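Local coordinates for protein arginine phosphatase Ywle (Geobacillus stearothermophilus, PDB 4PIC) that catalyses the specific removal of phosphate from phosphoarginine residues in proteins, probably counteracting the protein arginine kinase McsB, at residues 106-111 with 134-139; 21-26 with 31-36. One frame throughout, in Å; residues are numbered along the deposited sequence.

Contact 1 joins two helices, the short 104-109 and the long 123-150, by hydrocarbon alone, with no hydrogen bond across it. Contact 2 joins helix 15-25 to the edge strand 31-37, pairing a leucine-valine core with a water-bridged glutamate at its margin. Both are partly buried, and each is built on one buried leucine. The outer of the two, contact 1, is thus the apolar one, while contact 2 lies nearer the middle of the chain yet adds polar bridges on its solvent side. Helix 123-150 connects them: I137 packs on L22 and L23, while D138 OD1 forms a 2.6 Å salt bridge with K26 NZ.

Contact 1 of 2, residues 106-111 with 134-139; sequences QFVSGT and ETLIDR
V108, near the end of helix 104-109, presses both methyls toward helix 123-150. Its CG2 reaches L136 CD2 at 3.6 Å, and the two side chains cross at about a right angle. The valine torsion (chi1 -60°) sets CG2 between the backbone N and the carbonyl carbon, where it faces the leucine, while CG1 lies 3.9 Å from the backbone O of L136. The CB of L136 does not point at the short helix, but the end of its side chain comes nearer: with CD1 anti to CA (chi2 172°), the other methyl, CD2, is the one turned to the valine. One turn on, R139 contributes only the root of its side chain: its CB lies 4.2 Å from V108 CB, and the guanidinium leads away from the contact. The helix ends at S109. Its OG accepts a 3.2 Å hydrogen bond from T111 N, forming an ST turn, and G110 takes up a positive phi between them. L136 also packs on L104 and K105 of the short helix and on I115 of the loop that follows, while V108 and F107 both touch L140. Helix 104-109, directly after edge strand 101-103, is thereby held against the middle of helix 123-150.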
loop_
_atom_site.group_PDB
_atom_site.type_symbol
_atom_site.label_atom_id
_atom_site.label_comp_id
_atom_site.label_asym_id
_atom_site.label_seq_id
_atom_site.Cartn_x
_atom_site.Cartn_y
_atom_site.Cartn_z
ATOM N N GLN A 106 -17.703 4.558 -8.695
ATOM C CA GLN A 106 -18.893 3.959 -8.095
ATOM C C GLN A 106 -19.745 5.016 -7.405
ATOM O O GLN A 106 -20.974 4.974 -7.473
ATOM C CB GLN A 106 -18.527 2.812 -7.137
ATOM C CG GLN A 106 -18.189 3.233 -5.714
ATOM C CD GLN A 106 -18.012 2.047 -4.769
ATOM O OE1 GLN A 106 -16.889 1.629 -4.478
ATOM N NE2 GLN A 106 -19.129 1.505 -4.284
ATOM N N PHE A 107 -19.098 5.997 -6.780
ATOM C CA PHE A 107 -19.831 7.004 -6.026
ATOM C C PHE A 107 -20.683 7.925 -6.897
ATOM O O PHE A 107 -21.776 8.352 -6.490
ATOM C CB PHE A 107 -18.880 7.840 -5.175
ATOM C CG PHE A 107 -19.586 8.820 -4.297
ATOM C CD1 PHE A 107 -20.334 8.382 -3.215
ATOM C CD2 PHE A 107 -19.516 10.178 -4.553
ATOM C CE1 PHE A 107 -20.993 9.278 -2.403
ATOM C CE2 PHE A 107 -20.179 11.085 -3.745
ATOM C CZ PHE A 107 -20.922 10.634 -2.667
ATOM N N VAL A 108 -20.197 8.244 -8.093
ATOM C CA VAL A 108 -20.947 9.157 -8.948
ATOM C C VAL A 108 -21.746 8.462 -10.055
ATOM O O VAL A 108 -22.612 9.084 -10.658
ATOM C CB VAL A 108 -20.041 10.241 -9.565
ATOM C CG1 VAL A 108 -19.384 11.080 -8.477
ATOM C CG2 VAL A 108 -18.991 9.598 -10.431
ATOM N N SER A 109 -21.473 7.188 -10.323
ATOM C CA SER A 109 -22.090 6.522 -11.478
ATOM C C SER A 109 -22.876 5.252 -11.157
ATOM O O SER A 109 -23.683 4.802 -11.971
ATOM C CB SER A 109 -21.032 6.186 -12.535
ATOM O OG SER A 109 -20.334 4.993 -12.196
ATOM N N GLY A 110 -22.622 4.647 -10.004
ATOM C CA GLY A 110 -23.305 3.412 -9.648
ATOM C C GLY A 110 -22.752 2.151 -10.298
ATOM O O GLY A 110 -23.167 1.038 -9.962
ATOM N N THR A 111 -21.836 2.311 -11.250
ATOM C CA THR A 111 -21.077 1.168 -11.739
ATOM C C THR A 111 -19.634 1.347 -11.304
ATOM O O THR A 111 -19.245 2.419 -10.834
ATOM C CB THR A 111 -21.172 0.985 -13.276
ATOM O OG1 THR A 111 -20.496 -0.225 -13.664
ATOM C CG2 THR A 111 -20.553 2.173 -14.005
ATOM N N GLU A 134 -12.120 14.535 -15.092
ATOM C CA GLU A 134 -12.908 15.743 -15.307
ATOM C C GLU A 134 -14.394 15.393 -15.407
ATOM O O GLU A 134 -15.250 16.042 -14.787
ATOM C CB GLU A 134 -12.453 16.517 -16.550
ATOM C CG GLU A 134 -13.314 17.734 -16.829
ATOM C CD GLU A 134 -12.570 18.875 -17.498
ATOM O OE1 GLU A 134 -11.712 18.619 -18.372
ATOM O OE2 GLU A 134 -12.860 20.040 -17.146
ATOM N N THR A 135 -14.694 14.349 -16.176
ATOM C CA THR A 135 -16.071 13.915 -16.356
ATOM C C THR A 135 -16.685 13.504 -15.031
ATOM O O THR A 135 -17.793 13.932 -14.685
ATOM C CB THR A 135 -16.140 12.743 -17.344
ATOM O OG1 THR A 135 -15.632 13.179 -18.613
ATOM C CG2 THR A 135 -17.582 12.262 -17.498
ATOM N N LEU A 136 -15.951 12.694 -14.275
ATOM C CA LEU A 136 -16.470 12.206 -13.004
ATOM C C LEU A 136 -16.587 13.308 -11.954
ATOM O O LEU A 136 -17.513 13.300 -11.133
ATOM C CB LEU A 136 -15.617 11.050 -12.484
ATOM C CG LEU A 136 -15.654 9.800 -13.373
ATOM C CD1 LEU A 136 -14.648 8.772 -12.907
ATOM C CD2 LEU A 136 -17.043 9.184 -13.406
ATOM N N ILE A 137 -15.669 14.265 -11.981
ATOM C CA ILE A 137 -15.685 15.336 -10.999
ATOM C C ILE A 137 -16.782 16.353 -11.306
ATOM O O ILE A 137 -17.380 16.936 -10.389
ATOM C CB ILE A 137 -14.289 15.936 -10.839
ATOM C CG1 ILE A 137 -13.422 14.900 -10.111
ATOM C CG2 ILE A 137 -14.317 17.240 -10.068
ATOM C CD1 ILE A 137 -11.996 15.259 -10.053
ATOM N N ASP A 138 -17.092 16.531 -12.590
ATOM C CA ASP A 138 -18.253 17.326 -12.966
ATOM C C ASP A 138 -19.512 16.673 -12.398
ATOM O O ASP A 138 -20.372 17.354 -11.829
ATOM C CB ASP A 138 -18.363 17.468 -14.490
ATOM C CG ASP A 138 -17.351 18.438 -15.067
ATOM O OD1 ASP A 138 -16.718 19.187 -14.295
ATOM O OD2 ASP A 138 -17.200 18.465 -16.309
ATOM N N ARG A 139 -19.623 15.352 -12.531
ATOM C CA ARG A 139 -20.793 14.651 -11.998
ATOM C C ARG A 139 -20.812 14.713 -10.481
ATOM O O ARG A 139 -21.873 14.836 -9.870
ATOM C CB ARG A 139 -20.827 13.184 -12.433
ATOM C CG ARG A 139 -20.545 12.937 -13.899
ATOM C CD ARG A 139 -21.776 12.782 -14.763
ATOM N NE ARG A 139 -21.378 12.367 -16.109
ATOM C CZ ARG A 139 -21.990 12.742 -17.227
ATOM N NH1 ARG A 139 -23.044 13.544 -17.171
ATOM N NH2 ARG A 139 -21.548 12.313 -18.402
#

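Contact 2 of 2, residues 21-26 with 31-36; sequences ALLENK and VEVKSA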
loop_
_atom_site.group_PDB
_atom_site.type_symbol
_atom_site.label_atom_id
_atom_site.label_comp_id
_atom_site.label_asym_id
_atom_site.label_seq_id
_atom_site.Cartn_x
_atom_site.Cartn_y
_atom_site.Cartn_z
ATOM N N ALA A 21 -7.113 18.594 -7.598
ATOM C CA ALA A 21 -6.974 19.878 -8.274
ATOM C C ALA A 21 -8.205 20.223 -9.099
ATOM O O ALA A 21 -8.643 21.376 -9.118
ATOM C CB ALA A 21 -5.731 19.909 -9.142
ATOM N N LEU A 22 -8.754 19.229 -9.796
ATOM C CA LEU A 22 -9.939 19.462 -10.618
ATOM C C LEU A 22 -11.121 19.867 -9.758
ATOM O O LEU A 22 -11.878 20.763 -10.125
ATOM C CB LEU A 22 -10.273 18.217 -11.443
ATOM C CG LEU A 22 -9.309 17.966 -12.599
ATOM C CD1 LEU A 22 -9.471 16.537 -13.077
ATOM C CD2 LEU A 22 -9.606 18.950 -13.723
ATOM N N LEU A 23 -11.290 19.225 -8.609
ATOM C CA LEU A 23 -12.441 19.553 -7.773
ATOM C C LEU A 23 -12.236 20.906 -7.109
ATOM O O LEU A 23 -13.157 21.733 -7.078
ATOM C CB LEU A 23 -12.700 18.458 -6.729
ATOM C CG LEU A 23 -13.868 18.698 -5.764
ATOM C CD1 LEU A 23 -15.164 18.945 -6.537
ATOM C CD2 LEU A 23 -14.007 17.525 -4.793
ATOM N N GLU A 24 -11.030 21.152 -6.606
ATOM C CA GLU A 24 -10.732 22.395 -5.907
ATOM C C GLU A 24 -10.886 23.587 -6.843
ATOM O O GLU A 24 -11.354 24.655 -6.430
ATOM C CB GLU A 24 -9.318 22.342 -5.309
ATOM C CG GLU A 24 -8.860 23.619 -4.609
ATOM C CD GLU A 24 -9.604 23.903 -3.312
ATOM O OE1 GLU A 24 -10.336 23.017 -2.817
ATOM O OE2 GLU A 24 -9.452 25.027 -2.783
ATOM N N ASN A 25 -10.538 23.395 -8.110
ATOM C CA ASN A 25 -10.663 24.473 -9.092
ATOM C C ASN A 25 -12.090 24.991 -9.229
ATOM O O ASN A 25 -12.299 26.145 -9.602
ATOM C CB ASN A 25 -10.155 24.034 -10.466
ATOM C CG ASN A 25 -9.795 25.210 -11.351
ATOM O OD1 ASN A 25 -9.115 26.141 -10.918
ATOM N ND2 ASN A 25 -10.247 25.170 -12.591
ATOM N N LYS A 26 -13.070 24.142 -8.941
ATOM C CA LYS A 26 -14.473 24.556 -9.042
ATOM C C LYS A 26 -14.904 25.488 -7.916
ATOM O O LYS A 26 -15.925 26.173 -8.038
ATOM C CB LYS A 26 -15.395 23.342 -9.064
ATOM C CG LYS A 26 -15.222 22.439 -10.277
ATOM C CD LYS A 26 -16.121 21.217 -10.157
ATOM C CE LYS A 26 -16.124 20.411 -11.441
ATOM N NZ LYS A 26 -16.781 21.170 -12.548
ATOM N N VAL A 31 -17.581 22.717 0.232
ATOM C CA VAL A 31 -16.790 21.543 -0.137
ATOM C C VAL A 31 -15.312 21.803 0.106
ATOM O O VAL A 31 -14.752 22.768 -0.411
ATOM C CB VAL A 31 -17.016 21.159 -1.626
ATOM C CG1 VAL A 31 -16.092 19.994 -2.037
ATOM C CG2 VAL A 31 -18.482 20.822 -1.890
ATOM N N GLU A 32 -14.692 20.944 0.915
ATOM C CA GLU A 32 -13.248 20.969 1.126
ATOM C C GLU A 32 -12.643 19.708 0.510
ATOM O O GLU A 32 -13.288 18.655 0.482
ATOM C CB GLU A 32 -12.913 21.050 2.617
ATOM C CG GLU A 32 -13.456 22.306 3.301
ATOM C CD GLU A 32 -13.269 22.275 4.807
ATOM O OE1 GLU A 32 -12.222 21.767 5.266
ATOM O OE2 GLU A 32 -14.169 22.750 5.533
ATOM N N VAL A 33 -11.419 19.837 0.010
ATOM C CA VAL A 33 -10.766 18.781 -0.759
ATOM C C VAL A 33 -9.354 18.530 -0.237
ATOM O O VAL A 33 -8.606 19.481 0.007
ATOM C CB VAL A 33 -10.655 19.185 -2.241
ATOM C CG1 VAL A 33 -10.191 17.993 -3.078
ATOM C CG2 VAL A 33 -11.988 19.735 -2.744
ATOM N N LYS A 34 -8.994 17.255 -0.070
ATOM C CA LYS A 34 -7.626 16.861 0.234
ATOM C C LYS A 34 -7.311 15.623 -0.578
ATOM O O LYS A 34 -8.203 14.988 -1.142
ATOM C CB LYS A 34 -7.449 16.539 1.725
ATOM C CG LYS A 34 -7.561 17.730 2.680
ATOM C CD LYS A 34 -7.435 17.264 4.140
ATOM C CE LYS A 34 -7.560 18.417 5.137
ATOM N NZ LYS A 34 -6.313 19.223 5.261
ATOM N N SER A 35 -6.035 15.268 -0.628
ATOM C CA SER A 35 -5.631 13.992 -1.196
ATOM C C SER A 35 -4.503 13.399 -0.373
ATOM O O SER A 35 -3.772 14.115 0.337
ATOM C CB SER A 35 -5.224 14.129 -2.664
ATOM O OG SER A 35 -4.027 14.868 -2.791
ATOM N N ALA A 36 -4.386 12.081 -0.442
ATOM C CA ALA A 36 -3.313 11.387 0.244
ATOM C C ALA A 36 -3.051 10.078 -0.469
ATOM O O ALA A 36 -3.828 9.664 -1.339
ATOM C CB ALA A 36 -3.673 11.159 1.694
HETATM O O HOH W 1 -12.928 23.377 -2.585
HETATM O O HOH W 2 -10.493 22.587 -0.167
#
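The beta-alpha-beta unit of strand 3-9, helix 15-25 and strand 31-37 closes here, where the last turns of the helix lie over the strand that follows. The axes of helix 21-25 and strand 31-36 pass 8.4 Å apart and run nearly antiparallel, at 163°. L23 and V33 form the apolar centre: L23 CD2 approaches V33 CG2 at 3.6 Å, and the same methyl lies 4.2 Å from V31 CG1, spanning two residues on one face of the strand. With CG anti to the backbone N (chi1 179°), the leucine reaches down onto that face.

E24 lies at the outer margin. Its chain bends at chi2 (69°) and slides past V33 in the opposite direction, setting OE1 3.7 Å from V33 CG2. Two waters link this oxygen to the strand backbone. One donates to E24 OE1 and accepts from V33 N, at 2.7 and 2.9 Å; the other lies within hydrogen-bonding distance of E24 OE1 and V31 O. These bridges tie an exposed carboxylate to the outer edge of the strand; E32, K34 and A36 pair with strand 3-9 along the opposite edge. L23 also packs on I5 and F7. This is the classical beta-alpha-beta crossover of the low molecular weight phosphatase fold, whose P-loop, nucleophile C9 and the probably substrate-binding residues 10-15, joins strand 3-9 to the helix.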